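Local coordinates for protein glycosyl hydrolase BlGH5_18 (Bifidobacterium longum subsp. infantis, PDB 7LQX) that probably hydrolyses beta-mannosidic linkages in the cores of N-glycans, as a glycoside hydrolase of family GH5 subfamily 18, at residues A[209-214]-A[251-256]; A[217-222]-A[378-383]; A[241-244]-A[248-251]; A[389-394]-A[433-438]. All coordinates share one frame; numbering follows the deposited sequence.

Contact 1 (A[209-214]-A[251-256]); sequences VWYLDH and TAHALY
Y211 meets H253 and Y256 between two connections of a (beta/alpha)8 barrel, the fold of GH5 enzymes. The short helix 208-211 lies in the connection after the fifth strand of the barrel. Its partner, helix 248-264, follows the sixth strand. Along residues 209-214, W210 comes before the contact and packs on a later part of the partner helix. Y211 alone crosses to residues 251-256, and its CB already points toward them. With CG beside the backbone N (chi1 -66°), the phenol runs out to the partner helix and ends between two rings. Its OH, that of Y211, is 2.9 Å from H253 NE2, and that nitrogen lies at the edge of the phenol, in the ring plane. The other neighbour is Y256, whose CE2 edge comes within 3.6 Å of Y211 OH. H253 and Y256 sit about one helical turn apart. Both carry CG anti to the backbone N, which sends the two rings out to the same partner. The far side of each is held elsewhere: H253 ND1 hydrogen-bonds S233 OG, and Y256 OH hydrogen-bonds C383 O. After L212 leaves the helix, D213 uses its carboxylate on the backbone N of R380 and G381. All three touching side chains are buried. Beyond the hydroxyl, the two phenols meet rim to rim, with Y211 CE1 4.1 Å from Y256 CE2.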
loop_
_atom_site.group_PDB
_atom_site.type_symbol
_atom_site.label_atom_id
_atom_site.label_comp_id
_atom_site.label_asym_id
_atom_site.label_seq_id
_atom_site.Cartn_x
_atom_site.Cartn_y
_atom_site.Cartn_z
ATOM N N VAL A 209 -0.053 -2.418 -24.975
ATOM C CA VAL A 209 1.155 -2.201 -25.765
ATOM C C VAL A 209 0.882 -2.433 -27.246
ATOM O O VAL A 209 1.443 -1.739 -28.104
ATOM C CB VAL A 209 2.321 -3.064 -25.235
ATOM C CG1 VAL A 209 2.093 -4.544 -25.492
ATOM C CG2 VAL A 209 3.637 -2.610 -25.844
ATOM N N TRP A 210 0.003 -3.384 -27.572
ATOM C CA TRP A 210 -0.300 -3.716 -28.961
ATOM C C TRP A 210 -1.451 -2.905 -29.525
ATOM O O TRP A 210 -1.519 -2.693 -30.739
ATOM C CB TRP A 210 -0.647 -5.218 -29.108
ATOM C CG TRP A 210 0.421 -6.077 -28.533
ATOM C CD1 TRP A 210 0.339 -6.824 -27.405
ATOM C CD2 TRP A 210 1.764 -6.225 -29.015
ATOM N NE1 TRP A 210 1.541 -7.437 -27.151
ATOM C CE2 TRP A 210 2.433 -7.077 -28.123
ATOM C CE3 TRP A 210 2.459 -5.728 -30.116
ATOM C CZ2 TRP A 210 3.762 -7.440 -28.294
ATOM C CZ3 TRP A 210 3.782 -6.086 -30.278
ATOM C CH2 TRP A 210 4.415 -6.938 -29.375
ATOM N N TYR A 211 -2.356 -2.455 -28.678
ATOM C CA TYR A 211 -3.662 -2.026 -29.124
ATOM C C TYR A 211 -3.969 -0.555 -28.869
ATOM O O TYR A 211 -4.966 -0.057 -29.399
ATOM C CB TYR A 211 -4.729 -2.884 -28.429
ATOM C CG TYR A 211 -4.757 -4.360 -28.782
ATOM C CD1 TYR A 211 -4.146 -4.864 -29.926
ATOM C CD2 TYR A 211 -5.438 -5.248 -27.965
ATOM C CE1 TYR A 211 -4.236 -6.210 -30.234
ATOM C CE2 TYR A 211 -5.525 -6.584 -28.270
ATOM C CZ TYR A 211 -4.929 -7.064 -29.407
ATOM O OH TYR A 211 -5.020 -8.402 -29.738
ATOM N N LEU A 212 -3.158 0.157 -28.095
ATOM C CA LEU A 212 -3.477 1.529 -27.718
ATOM C C LEU A 212 -2.534 2.525 -28.379
ATOM O O LEU A 212 -1.327 2.509 -28.122
ATOM C CB LEU A 212 -3.359 1.705 -26.209
ATOM C CG LEU A 212 -4.415 1.028 -25.357
ATOM C CD1 LEU A 212 -4.070 1.224 -23.888
ATOM C CD2 LEU A 212 -5.786 1.596 -25.671
ATOM N N ASP A 213 -3.083 3.430 -29.179
ATOM C CA ASP A 213 -2.255 4.473 -29.763
ATOM C C ASP A 213 -1.803 5.458 -28.697
ATOM O O ASP A 213 -2.490 5.688 -27.700
ATOM C CB ASP A 213 -3.012 5.190 -30.870
ATOM C CG ASP A 213 -3.062 4.370 -32.125
ATOM O OD1 ASP A 213 -1.980 4.101 -32.698
ATOM O OD2 ASP A 213 -4.168 3.934 -32.494
ATOM N N HIS A 214 -0.610 6.009 -28.899
ATOM C CA HIS A 214 -0.013 7.020 -28.033
ATOM C C HIS A 214 0.332 6.497 -26.643
ATOM O O HIS A 214 0.611 7.289 -25.747
ATOM C CB HIS A 214 -0.894 8.273 -27.948
ATOM C CG HIS A 214 -1.325 8.787 -29.287
ATOM N ND1 HIS A 214 -0.441 9.340 -30.190
ATOM C CD2 HIS A 214 -2.539 8.812 -29.885
ATOM C CE1 HIS A 214 -1.096 9.694 -31.281
ATOM N NE2 HIS A 214 -2.370 9.385 -31.122
ATOM N N THR A 251 -10.599 -18.218 -29.999
ATOM C CA THR A 251 -9.518 -19.170 -29.766
ATOM C C THR A 251 -8.246 -18.831 -30.532
ATOM O O THR A 251 -7.190 -19.377 -30.198
ATOM C CB THR A 251 -9.948 -20.599 -30.110
ATOM O OG1 THR A 251 -10.429 -20.630 -31.456
ATOM C CG2 THR A 251 -11.017 -21.095 -29.143
ATOM N N ALA A 252 -8.312 -17.934 -31.511
ATOM C CA ALA A 252 -7.142 -17.509 -32.264
ATOM C C ALA A 252 -6.421 -16.328 -31.632
ATOM O O ALA A 252 -5.367 -15.942 -32.127
ATOM C CB ALA A 252 -7.537 -17.128 -33.693
ATOM N N HIS A 253 -6.936 -15.763 -30.541
ATOM C CA HIS A 253 -6.395 -14.497 -30.061
ATOM C C HIS A 253 -4.932 -14.614 -29.651
ATOM O O HIS A 253 -4.137 -13.697 -29.901
ATOM C CB HIS A 253 -7.237 -13.943 -28.908
ATOM C CG HIS A 253 -6.822 -12.571 -28.478
ATOM N ND1 HIS A 253 -5.895 -12.352 -27.480
ATOM C CD2 HIS A 253 -7.168 -11.349 -28.944
ATOM C CE1 HIS A 253 -5.698 -11.054 -27.346
ATOM N NE2 HIS A 253 -6.458 -10.422 -28.219
ATOM N N ALA A 254 -4.556 -15.710 -28.984
ATOM C CA ALA A 254 -3.175 -15.836 -28.524
ATOM C C ALA A 254 -2.221 -15.971 -29.704
ATOM O O ALA A 254 -1.160 -15.338 -29.729
ATOM C CB ALA A 254 -3.027 -17.022 -27.569
ATOM N N LEU A 255 -2.588 -16.795 -30.691
ATOM C CA LEU A 255 -1.804 -16.885 -31.916
ATOM C C LEU A 255 -1.667 -15.524 -32.579
ATOM O O LEU A 255 -0.585 -15.155 -33.058
ATOM C CB LEU A 255 -2.482 -17.860 -32.879
ATOM C CG LEU A 255 -1.877 -17.935 -34.282
ATOM C CD1 LEU A 255 -0.415 -18.349 -34.238
ATOM C CD2 LEU A 255 -2.672 -18.891 -35.165
ATOM N N TYR A 256 -2.768 -14.773 -32.637
ATOM C CA TYR A 256 -2.734 -13.463 -33.271
ATOM C C TYR A 256 -1.720 -12.550 -32.601
ATOM O O TYR A 256 -0.916 -11.905 -33.279
ATOM C CB TYR A 256 -4.121 -12.824 -33.236
ATOM C CG TYR A 256 -4.101 -11.380 -33.685
ATOM C CD1 TYR A 256 -3.853 -11.050 -35.012
ATOM C CD2 TYR A 256 -4.293 -10.353 -32.782
ATOM C CE1 TYR A 256 -3.824 -9.745 -35.425
ATOM C CE2 TYR A 256 -4.271 -9.033 -33.188
ATOM C CZ TYR A 256 -4.028 -8.737 -34.519
ATOM O OH TYR A 256 -4.003 -7.431 -34.947
#

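Contact 2 (A[217-222]-A[378-383]); sequences FTPVQA and LNRGAC
R380 reaches the start of helix 219-224 and gives a hydrogen bond to the backbone O of F217. R380 NH1 lies 2.9 Å from F217 O, and the N-H points at it with an angle of 150°. The donor lies in the carbonyl plane of F217, while the oxygen is tilted somewhat from the guanidinium plane. P219 packs closely beside this bond. Its CD sits over one face of the guanidinium, toward the rim, at 3.7 Å from R380 NH1. P219 CG follows the arginine chain back and comes 3.9 Å from R380 CD. A bend at chi3 (-91°) turns the guanidinium to meet both groups. The T218 edge is looser: T218 CG2 is 4.0 Å from R380 NH2, and the F217 ring leads away. T218 instead caps its own helix. It forms a capping box with Q221, in which Q221 N bonds T218 OG1 and T218 N bonds Q221 OE1. Across the contact, L378 is exposed and the N379 side chain turns back to A382 N in an Asx motif. R380 sits in the loop between strand 365-369 and helix 388-399. It also gives NH1 to V209 O and NH2 to H215 O. Three backbone carbonyls thus accept from this buried guanidinium, consistent with a charged arginine that ties helix 208-211 and the turn before helix 219-224 to its own loop.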
loop_
_atom_site.group_PDB
_atom_site.type_symbol
_atom_site.label_atom_id
_atom_site.label_comp_id
_atom_site.label_asym_id
_atom_site.label_seq_id
_atom_site.Cartn_x
_atom_site.Cartn_y
_atom_site.Cartn_z
ATOM N N PHE A 217 4.466 2.618 -23.705
ATOM C CA PHE A 217 5.066 1.315 -23.969
ATOM C C PHE A 217 4.635 0.894 -25.367
ATOM O O PHE A 217 3.460 1.026 -25.712
ATOM C CB PHE A 217 4.589 0.316 -22.924
ATOM C CG PHE A 217 5.230 0.500 -21.584
ATOM C CD1 PHE A 217 4.814 1.498 -20.712
ATOM C CD2 PHE A 217 6.256 -0.335 -21.192
ATOM C CE1 PHE A 217 5.421 1.646 -19.491
ATOM C CE2 PHE A 217 6.855 -0.193 -19.971
ATOM C CZ PHE A 217 6.446 0.800 -19.126
ATOM N N THR A 218 5.575 0.419 -26.174
ATOM C CA THR A 218 5.360 0.273 -27.606
ATOM C C THR A 218 5.643 -1.130 -28.112
ATOM O O THR A 218 6.401 -1.888 -27.502
ATOM C CB THR A 218 6.296 1.224 -28.373
ATOM O OG1 THR A 218 7.636 0.761 -28.164
ATOM C CG2 THR A 218 6.156 2.667 -27.899
ATOM N N PRO A 219 5.074 -1.486 -29.266
ATOM C CA PRO A 219 5.419 -2.778 -29.889
ATOM C C PRO A 219 6.909 -2.987 -30.104
ATOM O O PRO A 219 7.415 -4.096 -29.880
ATOM C CB PRO A 219 4.647 -2.728 -31.216
ATOM C CG PRO A 219 3.449 -1.866 -30.895
ATOM C CD PRO A 219 3.980 -0.799 -29.978
ATOM N N VAL A 220 7.627 -1.958 -30.553
ATOM C CA VAL A 220 9.061 -2.114 -30.781
ATOM C C VAL A 220 9.785 -2.479 -29.487
ATOM O O VAL A 220 10.660 -3.355 -29.478
ATOM C CB VAL A 220 9.644 -0.858 -31.458
ATOM C CG1 VAL A 220 11.164 -0.857 -31.393
ATOM C CG2 VAL A 220 9.156 -0.769 -32.908
ATOM N N GLN A 221 9.428 -1.839 -28.367
ATOM C CA GLN A 221 10.054 -2.204 -27.100
ATOM C C GLN A 221 9.724 -3.648 -26.730
ATOM O O GLN A 221 10.597 -4.411 -26.294
ATOM C CB GLN A 221 9.560 -1.293 -25.975
ATOM C CG GLN A 221 9.945 0.153 -26.062
ATOM C CD GLN A 221 9.007 1.023 -25.247
ATOM O OE1 GLN A 221 8.029 0.534 -24.694
ATOM N NE2 GLN A 221 9.287 2.321 -25.194
ATOM N N ALA A 222 8.455 -4.032 -26.868
ATOM C CA ALA A 222 8.043 -5.362 -26.447
ATOM C C ALA A 222 8.758 -6.438 -27.243
ATOM O O ALA A 222 9.074 -7.503 -26.704
ATOM C CB ALA A 222 6.532 -5.525 -26.605
ATOM N N LEU A 378 1.380 3.268 -37.284
ATOM C CA LEU A 378 0.650 4.525 -37.351
ATOM C C LEU A 378 -0.686 4.411 -36.634
ATOM O O LEU A 378 -1.185 5.394 -36.074
ATOM C CB LEU A 378 0.397 4.908 -38.800
ATOM C CG LEU A 378 1.625 5.166 -39.663
ATOM C CD1 LEU A 378 1.209 5.445 -41.103
ATOM C CD2 LEU A 378 2.435 6.313 -39.100
ATOM N N ASN A 379 -1.276 3.217 -36.637
ATOM C CA ASN A 379 -2.614 2.989 -36.088
ATOM C C ASN A 379 -2.574 1.685 -35.294
ATOM O O ASN A 379 -2.886 0.609 -35.815
ATOM C CB ASN A 379 -3.624 2.930 -37.223
ATOM C CG ASN A 379 -5.040 3.017 -36.746
ATOM O OD1 ASN A 379 -5.350 2.658 -35.616
ATOM N ND2 ASN A 379 -5.919 3.494 -37.611
ATOM N N ARG A 380 -2.180 1.780 -34.022
ATOM C CA ARG A 380 -2.241 0.602 -33.167
ATOM C C ARG A 380 -3.678 0.147 -32.962
ATOM O O ARG A 380 -3.942 -1.052 -32.820
ATOM C CB ARG A 380 -1.589 0.878 -31.811
ATOM C CG ARG A 380 -0.178 0.368 -31.712
ATOM C CD ARG A 380 0.367 0.475 -30.308
ATOM N NE ARG A 380 1.055 1.733 -30.070
ATOM C CZ ARG A 380 1.651 2.031 -28.921
ATOM N NH1 ARG A 380 1.639 1.160 -27.924
ATOM N NH2 ARG A 380 2.247 3.196 -28.762
ATOM N N GLY A 381 -4.620 1.086 -32.920
ATOM C CA GLY A 381 -6.000 0.713 -32.666
ATOM C C GLY A 381 -6.528 -0.273 -33.687
ATOM O O GLY A 381 -7.295 -1.175 -33.351
ATOM N N ALA A 382 -6.116 -0.129 -34.945
ATOM C CA ALA A 382 -6.571 -1.049 -35.979
ATOM C C ALA A 382 -6.118 -2.481 -35.718
ATOM O O ALA A 382 -6.659 -3.411 -36.323
ATOM C CB ALA A 382 -6.048 -0.594 -37.339
ATOM N N CYS A 383 -5.137 -2.676 -34.842
ATOM C CA CYS A 383 -4.655 -4.007 -34.495
ATOM C C CYS A 383 -5.465 -4.674 -33.391
ATOM O O CYS A 383 -5.292 -5.875 -33.160
ATOM C CB CYS A 383 -3.188 -3.931 -34.065
ATOM S SG CYS A 383 -2.082 -3.359 -35.348
#

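Contact 3 (A[241-244]-A[248-251])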
loop_
_atom_site.group_PDB
_atom_site.type_symbol
_atom_site.label_atom_id
_atom_site.label_comp_id
_atom_site.label_asym_id
_atom_site.label_seq_id
_atom_site.Cartn_x
_atom_site.Cartn_y
_atom_site.Cartn_z
ATOM N N GLN A 241 -16.523 -10.885 -26.580
ATOM C CA GLN A 241 -17.770 -10.136 -26.645
ATOM C C GLN A 241 -18.149 -9.808 -28.083
ATOM O O GLN A 241 -19.320 -9.926 -28.468
ATOM C CB GLN A 241 -17.649 -8.848 -25.833
ATOM C CG GLN A 241 -17.369 -9.056 -24.354
ATOM C CD GLN A 241 -15.904 -8.936 -24.000
ATOM O OE1 GLN A 241 -15.033 -9.429 -24.714
ATOM N NE2 GLN A 241 -15.621 -8.284 -22.887
ATOM N N GLY A 242 -17.179 -9.374 -28.885
ATOM C CA GLY A 242 -17.484 -8.903 -30.223
ATOM C C GLY A 242 -17.673 -10.006 -31.238
ATOM O O GLY A 242 -18.486 -9.867 -32.159
ATOM N N TYR A 243 -16.930 -11.108 -31.102
ATOM C CA TYR A 243 -17.005 -12.207 -32.054
ATOM C C TYR A 243 -17.738 -13.425 -31.523
ATOM O O TYR A 243 -18.200 -14.242 -32.330
ATOM C CB TYR A 243 -15.600 -12.623 -32.511
ATOM C CG TYR A 243 -14.869 -11.469 -33.122
ATOM C CD1 TYR A 243 -15.136 -11.071 -34.421
ATOM C CD2 TYR A 243 -13.944 -10.746 -32.391
ATOM C CE1 TYR A 243 -14.492 -9.998 -34.980
ATOM C CE2 TYR A 243 -13.296 -9.675 -32.945
ATOM C CZ TYR A 243 -13.581 -9.299 -34.233
ATOM O OH TYR A 243 -12.923 -8.223 -34.762
ATOM N N GLY A 244 -17.880 -13.551 -30.216
ATOM C CA GLY A 244 -18.575 -14.665 -29.606
ATOM C C GLY A 244 -17.610 -15.524 -28.815
ATOM O O GLY A 244 -16.470 -15.770 -29.230
ATOM N N GLY A 248 -14.094 -18.660 -33.665
ATOM C CA GLY A 248 -12.709 -18.891 -34.017
ATOM C C GLY A 248 -11.802 -17.731 -33.661
ATOM O O GLY A 248 -10.633 -17.936 -33.341
ATOM N N GLU A 249 -12.313 -16.503 -33.734
ATOM C CA GLU A 249 -11.507 -15.356 -33.332
ATOM C C GLU A 249 -11.108 -15.481 -31.867
ATOM O O GLU A 249 -9.980 -15.160 -31.481
ATOM C CB GLU A 249 -12.290 -14.061 -33.554
ATOM C CG GLU A 249 -12.498 -13.661 -35.007
ATOM C CD GLU A 249 -13.752 -14.256 -35.628
ATOM O OE1 GLU A 249 -14.403 -15.124 -35.002
ATOM O OE2 GLU A 249 -14.108 -13.834 -36.752
ATOM N N CYS A 250 -12.038 -15.941 -31.034
ATOM C CA CYS A 250 -11.761 -16.096 -29.612
ATOM C C CYS A 250 -10.587 -17.044 -29.375
ATOM O O CYS A 250 -9.654 -16.713 -28.637
ATOM C CB CYS A 250 -13.023 -16.579 -28.905
ATOM S SG CYS A 250 -12.865 -16.597 -27.126
ATOM N N THR A 251 -10.599 -18.218 -29.999
ATOM C CA THR A 251 -9.518 -19.170 -29.766
ATOM C C THR A 251 -8.246 -18.831 -30.532
ATOM O O THR A 251 -7.190 -19.377 -30.198
ATOM C CB THR A 251 -9.948 -20.599 -30.110
ATOM O OG1 THR A 251 -10.429 -20.630 -31.456
ATOM C CG2 THR A 251 -11.017 -21.095 -29.143
#
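E249 folds over one face of the Y243 ring where two consecutive helices are joined by a short loop. Helix 239-243 ends at G244, and helix 248-264 starts four residues later. Both belong to the connection after the sixth strand of the (beta/alpha)8 barrel. The E249 side chain leaves with CG beside the backbone N and then bends at chi2 (88°). The bend lays the carboxylate nearly flat along the phenol, with the two planes 13° apart. E249 CG makes the CH-pi contact, 3.9 Å from the centroid of the Y243 ring and 21° off its normal. The carboxylate sits farther out: E249 CD is 3.7 Å from Y243 CD1, and OE1 turns back toward Y243 CB. The ring thus meets CB and CG, with the carboxylate alongside them over its CG-CD1 side. Y243 also has CG beside the backbone N, and this turns the ring face toward E249, while its OH hydrogen-bonds E391 OE2. The ring meets Y436 edge to face. G244 leaves the helix with positive phi, a backbone shape that suits glycine. Its own O bonds S247 OG, which also accepts from C250 N. C250 SG is anti to the backbone N, and the side chain packs on V235, L284 and F292. C250 CB is the atom that meets G244 O, at 3.6 Å.

Contact 4 (A[389-394]-A[433-438]); sequences IFERWM and GAKYYT
The regular helix 388-399 presents E391 to K435 and Y436, which follow an inverse gamma turn centred on A434 and open a weakly bonded helix. E391 leaves its helix with CG beside the backbone N and stays extended beyond it, which carries the carboxylate to K435 and Y436. K435 comes in across it at about a right angle. The direct salt bridge is long, 3.9 Å from E391 OE2 to K435 NZ. Water does the closer work. One water donates to E391 OE1 at 2.7 Å and accepts from K435 NZ at 2.7 Å. A second donates to E391 OE2 at 2.7 Å and lies 2.8 Å from Y436 OH. Helix 388-399 belongs to a small alpha/beta unit built on the parallel strands 365-369, 403-407 and 424-426, which follows the (beta/alpha)8 barrel in the chain. The end of the modelled chain returns past this helix at the surface. Outside the two segments, E391 OE2 is also held by the phenol of Y243, and K435 NZ hydrogen-bonds G386 O. The carboxylate is thus shared between a phenol, two waters and a lysine, which would probably favour its charged form. The Y436 ring stands at 46° to the carboxylate plane, and its CE2 is 4.1 Å from E391 OE2. On one face of that ring, K435 CG sits over the centre, 4.0 Å above the plane. A bend at chi4 (-72°) then turns K435 NZ toward the water it shares with E391.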
loop_
_atom_site.group_PDB
_atom_site.type_symbol
_atom_site.label_atom_id
_atom_site.label_comp_id
_atom_site.label_asym_id
_atom_site.label_seq_id
_atom_site.Cartn_x
_atom_site.Cartn_y
_atom_site.Cartn_z
ATOM N N ILE A 389 -6.848 -4.357 -39.105
ATOM C CA ILE A 389 -5.738 -5.307 -39.175
ATOM C C ILE A 389 -6.142 -6.626 -38.532
ATOM O O ILE A 389 -5.922 -7.710 -39.086
ATOM C CB ILE A 389 -4.484 -4.726 -38.497
ATOM C CG1 ILE A 389 -3.939 -3.517 -39.260
ATOM C CG2 ILE A 389 -3.406 -5.802 -38.365
ATOM C CD1 ILE A 389 -3.311 -3.846 -40.619
ATOM N N PHE A 390 -6.727 -6.543 -37.333
ATOM C CA PHE A 390 -7.214 -7.712 -36.611
ATOM C C PHE A 390 -8.114 -8.553 -37.496
ATOM O O PHE A 390 -7.906 -9.760 -37.642
ATOM C CB PHE A 390 -7.970 -7.188 -35.382
ATOM C CG PHE A 390 -8.377 -8.235 -34.369
ATOM C CD1 PHE A 390 -9.518 -9.003 -34.559
ATOM C CD2 PHE A 390 -7.656 -8.399 -33.198
ATOM C CE1 PHE A 390 -9.909 -9.944 -33.613
ATOM C CE2 PHE A 390 -8.053 -9.331 -32.246
ATOM C CZ PHE A 390 -9.172 -10.108 -32.461
ATOM N N GLU A 391 -9.102 -7.924 -38.134
ATOM C CA GLU A 391 -10.079 -8.688 -38.907
ATOM C C GLU A 391 -9.497 -9.246 -40.201
ATOM O O GLU A 391 -9.860 -10.356 -40.602
ATOM C CB GLU A 391 -11.332 -7.849 -39.131
ATOM C CG GLU A 391 -12.021 -7.574 -37.798
ATOM C CD GLU A 391 -13.419 -7.006 -37.895
ATOM O OE1 GLU A 391 -13.812 -6.493 -38.963
ATOM O OE2 GLU A 391 -14.126 -7.072 -36.869
ATOM N N ARG A 392 -8.590 -8.524 -40.862
ATOM C CA ARG A 392 -7.945 -9.099 -42.038
ATOM C C ARG A 392 -7.141 -10.339 -41.668
ATOM O O ARG A 392 -7.196 -11.366 -42.360
ATOM C CB ARG A 392 -7.058 -8.062 -42.719
ATOM C CG ARG A 392 -7.829 -6.954 -43.401
ATOM C CD ARG A 392 -6.882 -5.963 -44.049
ATOM N NE ARG A 392 -7.581 -4.867 -44.712
ATOM C CZ ARG A 392 -8.092 -4.939 -45.936
ATOM N NH1 ARG A 392 -7.980 -6.060 -46.636
ATOM N NH2 ARG A 392 -8.695 -3.886 -46.475
ATOM N N TRP A 393 -6.362 -10.257 -40.586
ATOM C CA TRP A 393 -5.615 -11.425 -40.137
ATOM C C TRP A 393 -6.567 -12.575 -39.822
ATOM O O TRP A 393 -6.342 -13.719 -40.229
ATOM C CB TRP A 393 -4.732 -11.077 -38.934
ATOM C CG TRP A 393 -3.836 -12.213 -38.547
ATOM C CD1 TRP A 393 -2.543 -12.422 -38.958
ATOM C CD2 TRP A 393 -4.172 -13.325 -37.700
ATOM N NE1 TRP A 393 -2.057 -13.580 -38.406
ATOM C CE2 TRP A 393 -3.035 -14.159 -37.639
ATOM C CE3 TRP A 393 -5.327 -13.698 -36.998
ATOM C CZ2 TRP A 393 -3.017 -15.339 -36.900
ATOM C CZ3 TRP A 393 -5.304 -14.861 -36.262
ATOM C CH2 TRP A 393 -4.158 -15.669 -36.216
HETATM N N MSE A 394 -7.654 -12.284 -39.105
HETATM C CA MSE A 394 -8.614 -13.320 -38.732
HETATM C C MSE A 394 -9.215 -14.005 -39.956
HETATM O O MSE A 394 -9.453 -15.218 -39.945
HETATM C CB MSE A 394 -9.719 -12.748 -37.827
HETATM C CG MSE A 394 -9.235 -12.372 -36.441
HETATM SE SE MSE A 394 -8.715 -13.961 -35.464
HETATM C CE MSE A 394 -7.781 -13.072 -34.025
ATOM N N GLY A 433 -10.515 1.492 -36.234
ATOM C CA GLY A 433 -10.048 1.160 -34.908
ATOM C C GLY A 433 -10.720 -0.054 -34.306
ATOM O O GLY A 433 -11.581 -0.701 -34.902
ATOM N N ALA A 434 -10.318 -0.343 -33.068
ATOM C CA ALA A 434 -10.688 -1.573 -32.369
ATOM C C ALA A 434 -12.018 -1.372 -31.654
ATOM O O ALA A 434 -12.093 -1.174 -30.440
ATOM C CB ALA A 434 -9.586 -1.953 -31.388
ATOM N N LYS A 435 -13.097 -1.476 -32.428
ATOM C CA LYS A 435 -14.405 -1.108 -31.898
ATOM C C LYS A 435 -14.835 -1.974 -30.719
ATOM O O LYS A 435 -15.623 -1.516 -29.885
ATOM C CB LYS A 435 -15.453 -1.158 -33.003
ATOM C CG LYS A 435 -15.501 -2.463 -33.760
ATOM C CD LYS A 435 -16.647 -2.460 -34.764
ATOM C CE LYS A 435 -16.522 -3.597 -35.757
ATOM N NZ LYS A 435 -15.414 -3.347 -36.717
ATOM N N TYR A 436 -14.362 -3.218 -30.625
ATOM C CA TYR A 436 -14.767 -4.078 -29.520
ATOM C C TYR A 436 -13.859 -3.952 -28.304
ATOM O O TYR A 436 -14.277 -4.277 -27.190
ATOM C CB TYR A 436 -14.795 -5.542 -29.957
ATOM C CG TYR A 436 -15.690 -5.823 -31.142
ATOM C CD1 TYR A 436 -16.965 -5.274 -31.230
ATOM C CD2 TYR A 436 -15.255 -6.636 -32.179
ATOM C CE1 TYR A 436 -17.786 -5.538 -32.325
ATOM C CE2 TYR A 436 -16.065 -6.905 -33.269
ATOM C CZ TYR A 436 -17.321 -6.351 -33.343
ATOM O OH TYR A 436 -18.101 -6.631 -34.440
ATOM N N TYR A 437 -12.620 -3.521 -28.495
ATOM C CA TYR A 437 -11.733 -3.264 -27.371
ATOM C C TYR A 437 -12.208 -2.048 -26.604
ATOM O O TYR A 437 -12.302 -2.071 -25.372
ATOM C CB TYR A 437 -10.354 -2.978 -27.946
ATOM C CG TYR A 437 -9.183 -2.916 -27.010
ATOM C CD1 TYR A 437 -8.746 -4.043 -26.331
ATOM C CD2 TYR A 437 -8.447 -1.747 -26.885
ATOM C CE1 TYR A 437 -7.636 -3.994 -25.520
ATOM C CE2 TYR A 437 -7.337 -1.687 -26.084
ATOM C CZ TYR A 437 -6.929 -2.812 -25.406
ATOM O OH TYR A 437 -5.805 -2.758 -24.618
ATOM N N THR A 438 -12.496 -0.969 -27.330
ATOM C CA THR A 438 -12.897 0.287 -26.720
ATOM C C THR A 438 -14.264 0.174 -26.072
ATOM O O THR A 438 -14.521 0.826 -25.054
ATOM C CB THR A 438 -12.900 1.365 -27.800
ATOM O OG1 THR A 438 -13.827 1.005 -28.834
ATOM C CG2 THR A 438 -11.520 1.498 -28.421
HETATM O O HOH W 1 -16.793 -7.336 -36.790
HETATM O O HOH W 2 -15.843 -4.708 -39.003
#

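Overall arrangement
Contacts 1 and 2 are buried, contact 3 is partly buried and contact 4 lies at the surface. Contacts 1 and 3 share helix 248-264 and T251. Contacts 1 and 4 meet through aromatic rings, Y256 on F390 and W393, and Y211 on Y437. Contacts 2 and 4 touch at the start of helix 388-399, where A382 meets F390. The chemistry changes with place. In contact 1 phenol and imidazole rings meet; in contact 2 a guanidinium meets a carbonyl and a proline; in contact 3 a glutamate lies on a ring; in contact 4 charges pair through water. Contacts 2 and 4 join a barrel connection or the chain end to the C-terminal unit. Contacts 1 and 3 stay within the barrel's own connections.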